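Local coordinates for protein ribonucleoside triphosphate reductase (Lactobacillus leichmannii, PDB 1L1L) that reduces ribonucleoside triphosphates to the 2'-deoxyribonucleoside triphosphates, as a class II ribonucleotide reductase that depends on a vitamin B12 cofactor, at residues Asp283-Leu288 with Asp303-Leu307; Gly309-Val313 with His345-Ala349; Ile172-Val178 with Ala292-Ala298; Ala197-Ala203 with Pro274-Ser279. One frame throughout, in Å; residues are numbered along the deposited sequence.

Interaction 1 of 4, residues Asp283-Leu288 with Asp303-Leu307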
loop_
_atom_site.group_PDB
_atom_site.type_symbol
_atom_site.label_atom_id
_atom_site.label_comp_id
_atom_site.label_asym_id
_atom_site.label_seq_id
_atom_site.Cartn_x
_atom_site.Cartn_y
_atom_site.Cartn_z
ATOM N N ASP A 283 0.585 -14.641 -22.494
ATOM C CA ASP A 283 -0.807 -14.351 -22.177
ATOM C C ASP A 283 -1.229 -12.933 -22.566
ATOM O O ASP A 283 -2.357 -12.712 -23.016
ATOM C CB ASP A 283 -1.065 -14.609 -20.694
ATOM C CG ASP A 283 -0.968 -16.087 -20.341
ATOM O OD1 ASP A 283 -1.153 -16.933 -21.248
ATOM O OD2 ASP A 283 -0.722 -16.409 -19.162
ATOM N N VAL A 284 -0.326 -11.969 -22.397
ATOM C CA VAL A 284 -0.603 -10.585 -22.753
ATOM C C VAL A 284 -0.748 -10.459 -24.270
ATOM O O VAL A 284 -1.473 -9.594 -24.784
ATOM C CB VAL A 284 0.542 -9.656 -22.254
ATOM C CG1 VAL A 284 0.491 -8.315 -22.946
ATOM C CG2 VAL A 284 0.411 -9.465 -20.752
ATOM N N ASN A 285 -0.049 -11.324 -24.993
ATOM C CA ASN A 285 -0.116 -11.277 -26.444
ATOM C C ASN A 285 -1.464 -11.858 -26.883
ATOM O O ASN A 285 -2.100 -11.343 -27.800
ATOM C CB ASN A 285 1.056 -12.059 -27.042
ATOM C CG ASN A 285 1.271 -11.759 -28.510
ATOM O OD1 ASN A 285 1.234 -10.598 -28.943
ATOM N ND2 ASN A 285 1.510 -12.806 -29.288
ATOM N N GLU A 286 -1.909 -12.916 -26.214
ATOM C CA GLU A 286 -3.191 -13.525 -26.557
ATOM C C GLU A 286 -4.324 -12.514 -26.413
ATOM O O GLU A 286 -5.113 -12.317 -27.343
ATOM C CB GLU A 286 -3.479 -14.738 -25.671
ATOM C CG GLU A 286 -2.588 -15.929 -25.959
ATOM C CD GLU A 286 -3.004 -17.168 -25.191
ATOM O OE1 GLU A 286 -2.914 -17.155 -23.943
ATOM O OE2 GLU A 286 -3.427 -18.154 -25.841
ATOM N N VAL A 287 -4.408 -11.872 -25.250
ATOM C CA VAL A 287 -5.448 -10.877 -25.017
ATOM C C VAL A 287 -5.452 -9.851 -26.137
ATOM O O VAL A 287 -6.512 -9.429 -26.602
ATOM C CB VAL A 287 -5.240 -10.129 -23.676
ATOM C CG1 VAL A 287 -6.247 -8.994 -23.558
ATOM C CG2 VAL A 287 -5.379 -11.097 -22.512
ATOM N N LEU A 288 -4.262 -9.446 -26.569
ATOM C CA LEU A 288 -4.156 -8.464 -27.637
ATOM C C LEU A 288 -4.525 -9.075 -28.997
ATOM O O LEU A 288 -5.281 -8.475 -29.758
ATOM C CB LEU A 288 -2.744 -7.882 -27.689
ATOM C CG LEU A 288 -2.347 -6.967 -26.524
ATOM C CD1 LEU A 288 -0.847 -6.711 -26.545
ATOM C CD2 LEU A 288 -3.117 -5.655 -26.625
ATOM N N ASP A 303 -7.236 -7.131 -17.679
ATOM C CA ASP A 303 -6.585 -8.442 -17.726
ATOM C C ASP A 303 -5.069 -8.281 -17.946
ATOM O O ASP A 303 -4.270 -8.972 -17.326
ATOM C CB ASP A 303 -7.158 -9.314 -18.859
ATOM C CG ASP A 303 -8.376 -10.131 -18.430
ATOM O OD1 ASP A 303 -8.486 -10.464 -17.227
ATOM O OD2 ASP A 303 -9.211 -10.466 -19.313
ATOM N N ILE A 304 -4.680 -7.380 -18.838
ATOM C CA ILE A 304 -3.265 -7.173 -19.103
ATOM C C ILE A 304 -2.593 -6.685 -17.812
ATOM O O ILE A 304 -1.553 -7.205 -17.424
ATOM C CB ILE A 304 -3.062 -6.163 -20.251
ATOM C CG1 ILE A 304 -3.447 -6.825 -21.588
ATOM C CG2 ILE A 304 -1.617 -5.696 -20.309
ATOM C CD1 ILE A 304 -3.453 -5.864 -22.765
ATOM N N CYS A 305 -3.203 -5.708 -17.143
ATOM C CA CYS A 305 -2.645 -5.195 -15.883
ATOM C C CYS A 305 -2.543 -6.309 -14.853
ATOM O O CYS A 305 -1.561 -6.395 -14.106
ATOM C CB CYS A 305 -3.511 -4.071 -15.325
ATOM S SG CYS A 305 -3.405 -2.568 -16.263
ATOM N N ASN A 306 -3.556 -7.170 -14.814
ATOM C CA ASN A 306 -3.563 -8.285 -13.885
ATOM C C ASN A 306 -2.459 -9.282 -14.198
ATOM O O ASN A 306 -1.825 -9.810 -13.285
ATOM C CB ASN A 306 -4.906 -9.025 -13.921
ATOM C CG ASN A 306 -6.063 -8.197 -13.369
ATOM O OD1 ASN A 306 -7.198 -8.688 -13.297
ATOM N ND2 ASN A 306 -5.790 -6.936 -12.978
ATOM N N LEU A 307 -2.258 -9.566 -15.487
ATOM C CA LEU A 307 -1.236 -10.517 -15.923
ATOM C C LEU A 307 0.146 -9.998 -15.517
ATOM O O LEU A 307 1.024 -10.770 -15.134
ATOM C CB LEU A 307 -1.290 -10.701 -17.441
ATOM C CG LEU A 307 -2.492 -11.502 -17.971
ATOM C CD1 LEU A 307 -2.554 -11.437 -19.503
ATOM C CD2 LEU A 307 -2.376 -12.940 -17.494
#

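Interaction 2 of 4, residues Gly309-Val313 with His345-Ala349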
loop_
_atom_site.group_PDB
_atom_site.type_symbol
_atom_site.label_atom_id
_atom_site.label_comp_id
_atom_site.label_asym_id
_atom_site.label_seq_id
_atom_site.Cartn_x
_atom_site.Cartn_y
_atom_site.Cartn_z
ATOM N N GLY A 309 0.753 -7.832 -12.962
ATOM C CA GLY A 309 0.843 -7.946 -11.518
ATOM C C GLY A 309 1.150 -9.369 -11.124
ATOM O O GLY A 309 1.939 -9.621 -10.220
ATOM N N LYS A 310 0.531 -10.317 -11.817
ATOM C CA LYS A 310 0.767 -11.720 -11.530
ATOM C C LYS A 310 2.241 -12.101 -11.758
ATOM O O LYS A 310 2.816 -12.883 -11.001
ATOM C CB LYS A 310 -0.110 -12.598 -12.430
ATOM C CG LYS A 310 0.140 -14.082 -12.252
ATOM C CD LYS A 310 -0.511 -14.889 -13.361
ATOM C CE LYS A 310 -0.375 -16.376 -13.078
ATOM N NZ LYS A 310 -0.890 -17.171 -14.221
ATOM N N ALA A 311 2.843 -11.553 -12.802
ATOM C CA ALA A 311 4.234 -11.887 -13.118
ATOM C C ALA A 311 5.208 -11.351 -12.053
ATOM O O ALA A 311 6.274 -11.931 -11.820
ATOM C CB ALA A 311 4.599 -11.334 -14.490
ATOM N N VAL A 312 4.830 -10.250 -11.420
ATOM C CA VAL A 312 5.666 -9.644 -10.392
ATOM C C VAL A 312 5.573 -10.465 -9.116
ATOM O O VAL A 312 6.583 -10.737 -8.477
ATOM C CB VAL A 312 5.228 -8.214 -10.099
ATOM C CG1 VAL A 312 6.001 -7.678 -8.909
ATOM C CG2 VAL A 312 5.459 -7.349 -11.320
ATOM N N VAL A 313 4.353 -10.839 -8.737
ATOM C CA VAL A 313 4.145 -11.666 -7.550
ATOM C C VAL A 313 4.915 -12.967 -7.754
ATOM O O VAL A 313 5.366 -13.601 -6.796
ATOM C CB VAL A 313 2.644 -11.998 -7.367
ATOM C CG1 VAL A 313 2.459 -13.071 -6.299
ATOM C CG2 VAL A 313 1.881 -10.736 -7.006
ATOM N N HIS A 345 -6.693 -17.836 -12.371
ATOM C CA HIS A 345 -5.508 -17.666 -13.204
ATOM C C HIS A 345 -4.805 -16.311 -13.096
ATOM O O HIS A 345 -3.579 -16.246 -13.195
ATOM C CB HIS A 345 -5.835 -17.943 -14.673
ATOM C CG HIS A 345 -4.632 -17.936 -15.568
ATOM N ND1 HIS A 345 -4.196 -16.805 -16.221
ATOM C CD2 HIS A 345 -3.771 -18.923 -15.912
ATOM C CE1 HIS A 345 -3.119 -17.095 -16.931
ATOM N NE2 HIS A 345 -2.839 -18.374 -16.761
ATOM N N HIS A 346 -5.552 -15.231 -12.902
ATOM C CA HIS A 346 -4.900 -13.925 -12.804
ATOM C C HIS A 346 -5.738 -12.751 -12.322
ATOM O O HIS A 346 -5.185 -11.769 -11.812
ATOM C CB HIS A 346 -4.283 -13.539 -14.152
ATOM C CG HIS A 346 -5.290 -13.323 -15.242
ATOM N ND1 HIS A 346 -5.841 -14.360 -15.965
ATOM C CD2 HIS A 346 -5.845 -12.187 -15.730
ATOM C CE1 HIS A 346 -6.688 -13.873 -16.856
ATOM N NE2 HIS A 346 -6.710 -12.556 -16.734
ATOM N N ARG A 347 -7.057 -12.818 -12.482
ATOM C CA ARG A 347 -7.893 -11.696 -12.065
ATOM C C ARG A 347 -7.891 -11.442 -10.568
ATOM O O ARG A 347 -8.442 -10.447 -10.089
ATOM C CB ARG A 347 -9.313 -11.878 -12.604
ATOM C CG ARG A 347 -9.332 -11.783 -14.118
ATOM C CD ARG A 347 -10.737 -11.875 -14.697
ATOM N NE ARG A 347 -10.701 -11.778 -16.151
ATOM C CZ ARG A 347 -11.737 -12.050 -16.944
ATOM N NH1 ARG A 347 -12.886 -12.432 -16.410
ATOM N NH2 ARG A 347 -11.615 -11.951 -18.262
ATOM N N TRP A 348 -7.266 -12.342 -9.828
ATOM C CA TRP A 348 -7.157 -12.169 -8.391
ATOM C C TRP A 348 -6.167 -11.034 -8.119
ATOM O O TRP A 348 -6.171 -10.454 -7.039
ATOM C CB TRP A 348 -6.629 -13.445 -7.745
ATOM C CG TRP A 348 -5.338 -13.925 -8.362
ATOM C CD1 TRP A 348 -5.197 -14.820 -9.387
ATOM C CD2 TRP A 348 -4.008 -13.504 -8.012
ATOM N NE1 TRP A 348 -3.866 -14.986 -9.696
ATOM C CE2 TRP A 348 -3.115 -14.190 -8.866
ATOM C CE3 TRP A 348 -3.488 -12.616 -7.060
ATOM C CZ2 TRP A 348 -1.725 -14.015 -8.795
ATOM C CZ3 TRP A 348 -2.105 -12.443 -6.992
ATOM C CH2 TRP A 348 -1.244 -13.138 -7.852
ATOM N N ALA A 349 -5.340 -10.730 -9.119
ATOM C CA ALA A 349 -4.285 -9.703 -9.033
ATOM C C ALA A 349 -4.702 -8.290 -8.624
ATOM O O ALA A 349 -3.890 -7.523 -8.073
ATOM C CB ALA A 349 -3.522 -9.648 -10.355
#

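Interaction 3 of 4, residues Ile172-Val178 with Ala292-Ala298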
loop_
_atom_site.group_PDB
_atom_site.type_symbol
_atom_site.label_atom_id
_atom_site.label_comp_id
_atom_site.label_asym_id
_atom_site.label_seq_id
_atom_site.Cartn_x
_atom_site.Cartn_y
_atom_site.Cartn_z
ATOM N N ILE A 172 -10.581 3.583 -21.969
ATOM C CA ILE A 172 -10.524 2.467 -22.901
ATOM C C ILE A 172 -10.868 2.892 -24.332
ATOM O O ILE A 172 -10.285 2.382 -25.284
ATOM C CB ILE A 172 -11.463 1.318 -22.471
ATOM C CG1 ILE A 172 -11.048 0.794 -21.093
ATOM C CG2 ILE A 172 -11.398 0.181 -23.484
ATOM C CD1 ILE A 172 -9.596 0.382 -21.020
ATOM N N SER A 173 -11.789 3.841 -24.481
ATOM C CA SER A 173 -12.185 4.299 -25.816
ATOM C C SER A 173 -11.043 5.046 -26.496
ATOM O O SER A 173 -11.035 5.200 -27.718
ATOM C CB SER A 173 -13.421 5.208 -25.742
ATOM O OG SER A 173 -13.097 6.505 -25.258
ATOM N N GLN A 174 -10.074 5.500 -25.704
ATOM C CA GLN A 174 -8.935 6.231 -26.246
ATOM C C GLN A 174 -7.892 5.298 -26.853
ATOM O O GLN A 174 -6.988 5.742 -27.553
ATOM C CB GLN A 174 -8.283 7.081 -25.158
ATOM C CG GLN A 174 -9.153 8.209 -24.648
ATOM C CD GLN A 174 -8.394 9.145 -23.727
ATOM O OE1 GLN A 174 -7.375 9.717 -24.112
ATOM N NE2 GLN A 174 -8.888 9.304 -22.501
ATOM N N ILE A 175 -8.025 4.007 -26.580
ATOM C CA ILE A 175 -7.093 3.021 -27.109
ATOM C C ILE A 175 -7.535 2.617 -28.519
ATOM O O ILE A 175 -8.661 2.154 -28.716
ATOM C CB ILE A 175 -7.050 1.761 -26.222
ATOM C CG1 ILE A 175 -6.600 2.139 -24.803
ATOM C CG2 ILE A 175 -6.101 0.727 -26.827
ATOM C CD1 ILE A 175 -6.500 0.954 -23.867
ATOM N N PRO A 176 -6.643 2.781 -29.510
ATOM C CA PRO A 176 -6.884 2.455 -30.922
ATOM C C PRO A 176 -7.175 0.988 -31.214
ATOM O O PRO A 176 -6.967 0.118 -30.369
ATOM C CB PRO A 176 -5.607 2.933 -31.607
ATOM C CG PRO A 176 -4.567 2.720 -30.545
ATOM C CD PRO A 176 -5.260 3.250 -29.313
ATOM N N ARG A 177 -7.662 0.712 -32.421
ATOM C CA ARG A 177 -7.965 -0.657 -32.800
ATOM C C ARG A 177 -6.686 -1.488 -32.842
ATOM O O ARG A 177 -5.638 -0.996 -33.239
ATOM C CB ARG A 177 -8.648 -0.690 -34.172
ATOM C CG ARG A 177 -7.994 0.208 -35.214
ATOM C CD ARG A 177 -8.560 -0.053 -36.614
ATOM N NE ARG A 177 -8.127 0.955 -37.584
ATOM C CZ ARG A 177 -8.357 0.892 -38.896
ATOM N NH1 ARG A 177 -9.015 -0.141 -39.410
ATOM N NH2 ARG A 177 -7.940 1.870 -39.696
ATOM N N VAL A 178 -6.777 -2.746 -32.424
ATOM C CA VAL A 178 -5.621 -3.632 -32.454
ATOM C C VAL A 178 -5.349 -3.945 -33.928
ATOM O O VAL A 178 -5.970 -4.838 -34.505
ATOM C CB VAL A 178 -5.897 -4.954 -31.690
ATOM C CG1 VAL A 178 -4.655 -5.831 -31.698
ATOM C CG2 VAL A 178 -6.327 -4.655 -30.253
ATOM N N ALA A 292 -7.456 -8.752 -32.355
ATOM C CA ALA A 292 -6.809 -8.235 -33.553
ATOM C C ALA A 292 -7.873 -7.764 -34.549
ATOM O O ALA A 292 -8.786 -8.518 -34.899
ATOM C CB ALA A 292 -5.944 -9.315 -34.178
ATOM N N GLY A 293 -7.752 -6.516 -34.993
ATOM C CA GLY A 293 -8.711 -5.967 -35.933
ATOM C C GLY A 293 -9.906 -5.353 -35.228
ATOM O O GLY A 293 -10.739 -4.688 -35.854
ATOM N N GLY A 294 -9.981 -5.581 -33.919
ATOM C CA GLY A 294 -11.071 -5.054 -33.113
ATOM C C GLY A 294 -10.672 -3.971 -32.120
ATOM O O GLY A 294 -9.773 -3.163 -32.377
ATOM N N ARG A 295 -11.348 -3.956 -30.976
ATOM C CA ARG A 295 -11.087 -2.954 -29.945
ATOM C C ARG A 295 -10.916 -3.581 -28.569
ATOM O O ARG A 295 -11.563 -4.584 -28.242
ATOM C CB ARG A 295 -12.244 -1.947 -29.909
ATOM C CG ARG A 295 -12.426 -1.171 -31.201
ATOM C CD ARG A 295 -11.403 -0.060 -31.323
ATOM N NE ARG A 295 -11.799 1.116 -30.554
ATOM C CZ ARG A 295 -11.080 2.231 -30.476
ATOM N NH1 ARG A 295 -9.926 2.314 -31.120
ATOM N NH2 ARG A 295 -11.518 3.264 -29.767
ATOM N N LEU A 296 -10.037 -2.993 -27.760
ATOM C CA LEU A 296 -9.803 -3.496 -26.411
ATOM C C LEU A 296 -10.892 -2.979 -25.475
ATOM O O LEU A 296 -11.292 -1.815 -25.565
ATOM C CB LEU A 296 -8.430 -3.028 -25.897
ATOM C CG LEU A 296 -7.191 -3.549 -26.636
ATOM C CD1 LEU A 296 -5.939 -2.862 -26.104
ATOM C CD2 LEU A 296 -7.095 -5.056 -26.455
ATOM N N THR A 297 -11.375 -3.851 -24.591
ATOM C CA THR A 297 -12.400 -3.486 -23.616
ATOM C C THR A 297 -11.707 -3.232 -22.272
ATOM O O THR A 297 -10.495 -3.415 -22.150
ATOM C CB THR A 297 -13.434 -4.615 -23.420
ATOM O OG1 THR A 297 -12.785 -5.779 -22.888
ATOM C CG2 THR A 297 -14.106 -4.971 -24.759
ATOM N N ALA A 298 -12.479 -2.815 -21.273
ATOM C CA ALA A 298 -11.925 -2.553 -19.950
ATOM C C ALA A 298 -11.462 -3.876 -19.375
ATOM O O ALA A 298 -10.488 -3.928 -18.622
ATOM C CB ALA A 298 -12.980 -1.926 -19.043
HETATM O O HOH W 1 -10.838 0.229 -26.857
#

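Interaction 4 of 4, residues Ala197-Ala203 with Pro274-Ser279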
loop_
_atom_site.group_PDB
_atom_site.type_symbol
_atom_site.label_atom_id
_atom_site.label_comp_id
_atom_site.label_asym_id
_atom_site.label_seq_id
_atom_site.Cartn_x
_atom_site.Cartn_y
_atom_site.Cartn_z
ATOM N N ALA A 197 13.052 -24.954 -17.249
ATOM C CA ALA A 197 11.924 -24.242 -16.657
ATOM C C ALA A 197 11.201 -23.337 -17.649
ATOM O O ALA A 197 9.968 -23.261 -17.648
ATOM C CB ALA A 197 12.396 -23.426 -15.461
ATOM N N SER A 198 11.963 -22.650 -18.492
ATOM C CA SER A 198 11.369 -21.748 -19.469
ATOM C C SER A 198 10.658 -22.502 -20.588
ATOM O O SER A 198 9.593 -22.090 -21.045
ATOM C CB SER A 198 12.438 -20.832 -20.058
ATOM O OG SER A 198 13.034 -20.040 -19.047
ATOM N N VAL A 199 11.258 -23.601 -21.033
ATOM C CA VAL A 199 10.663 -24.409 -22.090
ATOM C C VAL A 199 9.286 -24.831 -21.601
ATOM O O VAL A 199 8.320 -24.844 -22.365
ATOM C CB VAL A 199 11.520 -25.674 -22.385
ATOM C CG1 VAL A 199 10.761 -26.633 -23.298
ATOM C CG2 VAL A 199 12.830 -25.264 -23.039
ATOM N N LYS A 200 9.207 -25.162 -20.316
ATOM C CA LYS A 200 7.957 -25.581 -19.705
ATOM C C LYS A 200 6.859 -24.528 -19.779
ATOM O O LYS A 200 5.677 -24.867 -19.846
ATOM C CB LYS A 200 8.186 -25.968 -18.251
ATOM C CG LYS A 200 8.939 -27.270 -18.081
ATOM C CD LYS A 200 9.036 -27.665 -16.616
ATOM C CE LYS A 200 9.848 -26.656 -15.794
ATOM N NZ LYS A 200 9.187 -25.320 -15.645
ATOM N N VAL A 201 7.236 -23.255 -19.765
ATOM C CA VAL A 201 6.241 -22.193 -19.832
ATOM C C VAL A 201 6.063 -21.608 -21.226
ATOM O O VAL A 201 5.373 -20.607 -21.391
ATOM C CB VAL A 201 6.564 -21.044 -18.849
ATOM C CG1 VAL A 201 6.475 -21.543 -17.420
ATOM C CG2 VAL A 201 7.940 -20.481 -19.135
ATOM N N GLY A 202 6.689 -22.215 -22.234
ATOM C CA GLY A 202 6.506 -21.712 -23.586
ATOM C C GLY A 202 7.674 -21.124 -24.353
ATOM O O GLY A 202 7.506 -20.695 -25.495
ATOM N N ALA A 203 8.855 -21.076 -23.745
ATOM C CA ALA A 203 10.019 -20.535 -24.442
ATOM C C ALA A 203 10.673 -21.633 -25.280
ATOM O O ALA A 203 10.579 -22.815 -24.944
ATOM C CB ALA A 203 11.020 -19.977 -23.437
ATOM N N PRO A 274 13.124 -15.995 -15.414
ATOM C CA PRO A 274 12.332 -15.408 -16.496
ATOM C C PRO A 274 10.992 -16.100 -16.736
ATOM O O PRO A 274 10.159 -15.590 -17.477
ATOM C CB PRO A 274 13.258 -15.551 -17.691
ATOM C CG PRO A 274 13.861 -16.915 -17.435
ATOM C CD PRO A 274 14.177 -16.880 -15.949
ATOM N N MET A 275 10.790 -17.251 -16.102
ATOM C CA MET A 275 9.567 -18.019 -16.294
ATOM C C MET A 275 8.292 -17.187 -16.165
ATOM O O MET A 275 7.460 -17.187 -17.073
ATOM C CB MET A 275 9.533 -19.210 -15.331
ATOM C CG MET A 275 10.605 -20.268 -15.607
ATOM S SD MET A 275 12.288 -19.764 -15.094
ATOM C CE MET A 275 12.140 -19.962 -13.344
ATOM N N PRO A 276 8.112 -16.467 -15.044
ATOM C CA PRO A 276 6.887 -15.664 -14.927
ATOM C C PRO A 276 6.759 -14.619 -16.031
ATOM O O PRO A 276 5.643 -14.279 -16.447
ATOM C CB PRO A 276 7.002 -15.042 -13.531
ATOM C CG PRO A 276 8.493 -15.010 -13.288
ATOM C CD PRO A 276 8.933 -16.349 -13.831
ATOM N N LEU A 277 7.896 -14.111 -16.507
ATOM C CA LEU A 277 7.884 -13.113 -17.575
ATOM C C LEU A 277 7.432 -13.736 -18.896
ATOM O O LEU A 277 6.736 -13.103 -19.687
ATOM C CB LEU A 277 9.278 -12.501 -17.763
ATOM C CG LEU A 277 9.401 -11.496 -18.912
ATOM C CD1 LEU A 277 8.473 -10.317 -18.660
ATOM C CD2 LEU A 277 10.851 -11.030 -19.053
ATOM N N ILE A 278 7.841 -14.978 -19.132
ATOM C CA ILE A 278 7.482 -15.681 -20.364
ATOM C C ILE A 278 5.960 -15.810 -20.461
ATOM O O ILE A 278 5.355 -15.360 -21.431
ATOM C CB ILE A 278 8.152 -17.075 -20.406
ATOM C CG1 ILE A 278 9.668 -16.897 -20.574
ATOM C CG2 ILE A 278 7.577 -17.921 -21.548
ATOM C CD1 ILE A 278 10.480 -18.107 -20.233
ATOM N N SER A 279 5.359 -16.407 -19.442
ATOM C CA SER A 279 3.907 -16.589 -19.384
ATOM C C SER A 279 3.180 -15.258 -19.575
ATOM O O SER A 279 2.222 -15.154 -20.356
ATOM C CB SER A 279 3.512 -17.182 -18.036
ATOM O OG SER A 279 4.272 -18.343 -17.753
HETATM O O HOH W 2 3.016 -20.646 -19.598
#

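Interaction 1 of 4, residues Asp283-Leu288 with Asp303-Leu307
Leu307 CD1 rests over one face of the peptide group that links Asp283 to Val284, 3.7 Å from both Asp283 C and Val284 N. The other flat groups near the contact are two carboxylates. That of Asp283 has Leu307 CD2 4.2 Å from its OD2, while that of Asp303 reaches outside the two segments, OD1 taking a hydrogen bond from His346 and a salt bridge from Arg347. The two segments belong to helices 275-289 and 298-313, which run antiparallel (176° between the segment axes, 9.7 Å apart) as a helical hairpin.

Leu307 and Ile304 carry most of the contact. The leucine CG stands opposite its own carbonyl carbon (chi1 -72°), which sends the forked end across to the first turn of 283-288. Asp283 CB, crossing the leucine at about a right angle, meets CD1 at 3.7 Å. Val284 and Leu307 slide past each other in opposite senses, CG2 of the valine being 3.8 Å from CD1. Val287 instead faces the leucine tip to tip through its CG2, and turns CG1 to Ile304 CG1 at 4.1 Å. At the far end Ile304 extends CD1 to Leu288 CD2, 3.9 Å away, and these two side chains cross nearly perpendicularly. Phe150 touches Ile304 from helix 148-158, and Asn231 and Ile235 approach Val284 and Leu288 from helix 224-236.

The interface is therefore joined by dispersion forces between branched aliphatic chains packed at close range. Its acidic groups make no polar bond to the facing segment; the carboxylate of Asp303 instead ties the hairpin to helix 340-347.

Interaction 2 of 4, residues Gly309-Val313 with His345-Ala349
Lys310 NZ donates a hydrogen bond of 3.0 Å to His345 O, lying in the carbonyl plane with a C=O...N angle of 154°. This joins the last turns of helix 298-313 to the end of helix 340-347, where a wider pi-type turn at 345-347 leads toward strand 350-356 of the mixed sheet in the alpha-beta barrel.

The lysine gets there with its chain fully stretched: CG is placed opposite the backbone N (chi1 176°) and every later torsion is also extended, so the methylenes run along the segment 345-349. NZ comes to rest over one face of the His345 imidazole, offset toward the rim, 3.4 Å from NE2. The same ring meets the next residue in its own plane, His345 ND1 and His346 ND1 sharing a hydrogen bond of 3.0 Å whose donor may be either nitrogen. Together with the hold of Asp303 on His346 NE2, this bond probably helps keep both rings in place. Asp283 of helix 275-289 also lies against His345.

Along the methylenes, short of the ammonium end, the contact is apolar. Lys310 CD lies 4.1 Å from His346 CB, and CG is 3.9 Å from Trp348 CZ2, its chain crossing the indole at about a right angle. The Trp348 side chain is folded back over its own backbone (chi1 54°), which puts His346 O above one face of the ring system. Its outer edge is turned to the helix, and there Val313 CG1 and CG2 both lie 4.0 Å from Trp348 CH2.

Interaction 3 of 4, residues Ile172-Val178 with Ala292-Ala298
The loops 172-178 and 292-298 run antiparallel, with Arg177 opposite Arg295 and Val178 opposite Ala292; neither is a regular strand. Val178 N donates to Gly294 O at 3.0 Å, approaching from above the carbonyl plane, and Gly293 N lies very close to Val178 O in a bond that is modelled too short to weigh. A type I turn from Ile172 to Ile175 shapes the other end.

Arg295 folds back through bends at chi2 and chi3 (-78° and -81°), laying its guanidinium against the backbone of 173-177. NH2 makes a weak hydrogen bond of 2.9 Å to Ser173 O at the group's edge. Ile175 O lies over a face instead, 2.7 Å from NH1, where the angle is too poor for a bond. Arg177 N, at the edge, is another donor.

On the buried side Leu296 enters between two side chains that it crosses at nearly right angles: its CD1 meets Ile175 CG2 at 3.7 Å and its CG meets Val178 CG2 at 3.9 Å. Ile172 CG1 packs on Ala298 CB, also at 3.9 Å, beside Thr297, the N-cap residue of helix 298-313; the backbone N of Thr297 is bonded to Asp300 OD2.

The pairing thus divides into an apolar inner side and a cationic outer one, where carbonyl oxygens around the guanidinium probably offset its charge by electrostatics more than by well-aligned bonds.

Interaction 4 of 4, residues Ala197-Ala203 with Pro274-Ser279
Val201 and Ile278 cross at about a right angle, with Val201 CG2 3.5 Å from Ile278 CG2. The valine methyl CG2 sits between its own backbone N and carbonyl carbon, which carries it over the isoleucine branch. Ile278 CD1 goes the other way, between Ser198 in the last helical turn and Ala203 just beyond it, pressing on Ser198 CB at 3.4 Å, tighter than usual for two carbons, and meeting Ala203 CB at 3.7 Å.

Alongside, Met275 is bent at chi2 and chi3 (74° and 75°), curling its thioether around Ala197 so that Met275 CG lies 3.6 Å from Ala197 CB and SD is nearly as close. Ser198 OG touches Pro274 CG at 3.6 Å while its hydrogen bond goes to Ser194 O. Next to the Val201-Ile278 pair, Ser279 OG lies 3.7 Å from Val201 CB, and a water bridges this hydroxyl to Val201 O.

The shape of 197-203 comes from a Schellman motif with Gly202, at positive phi, as its C-prime residue. Ala203 N bonds to Ser198 O and Gly202 N to Val199 O; Ser198 O also accepts from Val201 N, on the opposite face of its plane. The contact therefore sets the C-terminal end of the short helix 195-200, which follows strand 183-187, against the first turn of helix 275-289, whose Leu277 leans on Leu254 just after strand 249-253.

In the fold
From the N terminus, the loop 172-178 comes first and waits more than a hundred residues for 292-298, so interaction 3 closes a long excursion that takes in the sequence range of the B12-dependent insertion. Interaction 4 is nested within it, joining helix 195-200 to the start of helix 275-289. Further along that helix interaction 1 opens; it crosses interaction 3, because 292-298 lies between its two segments, and the two touch through Leu288 and Leu296. Interaction 2 follows in series on helix 298-313 and returns from helix 340-347, meeting interaction 1 where these two helices face each other. Together the four connect the insertion to the helices flanking the barrel sheet.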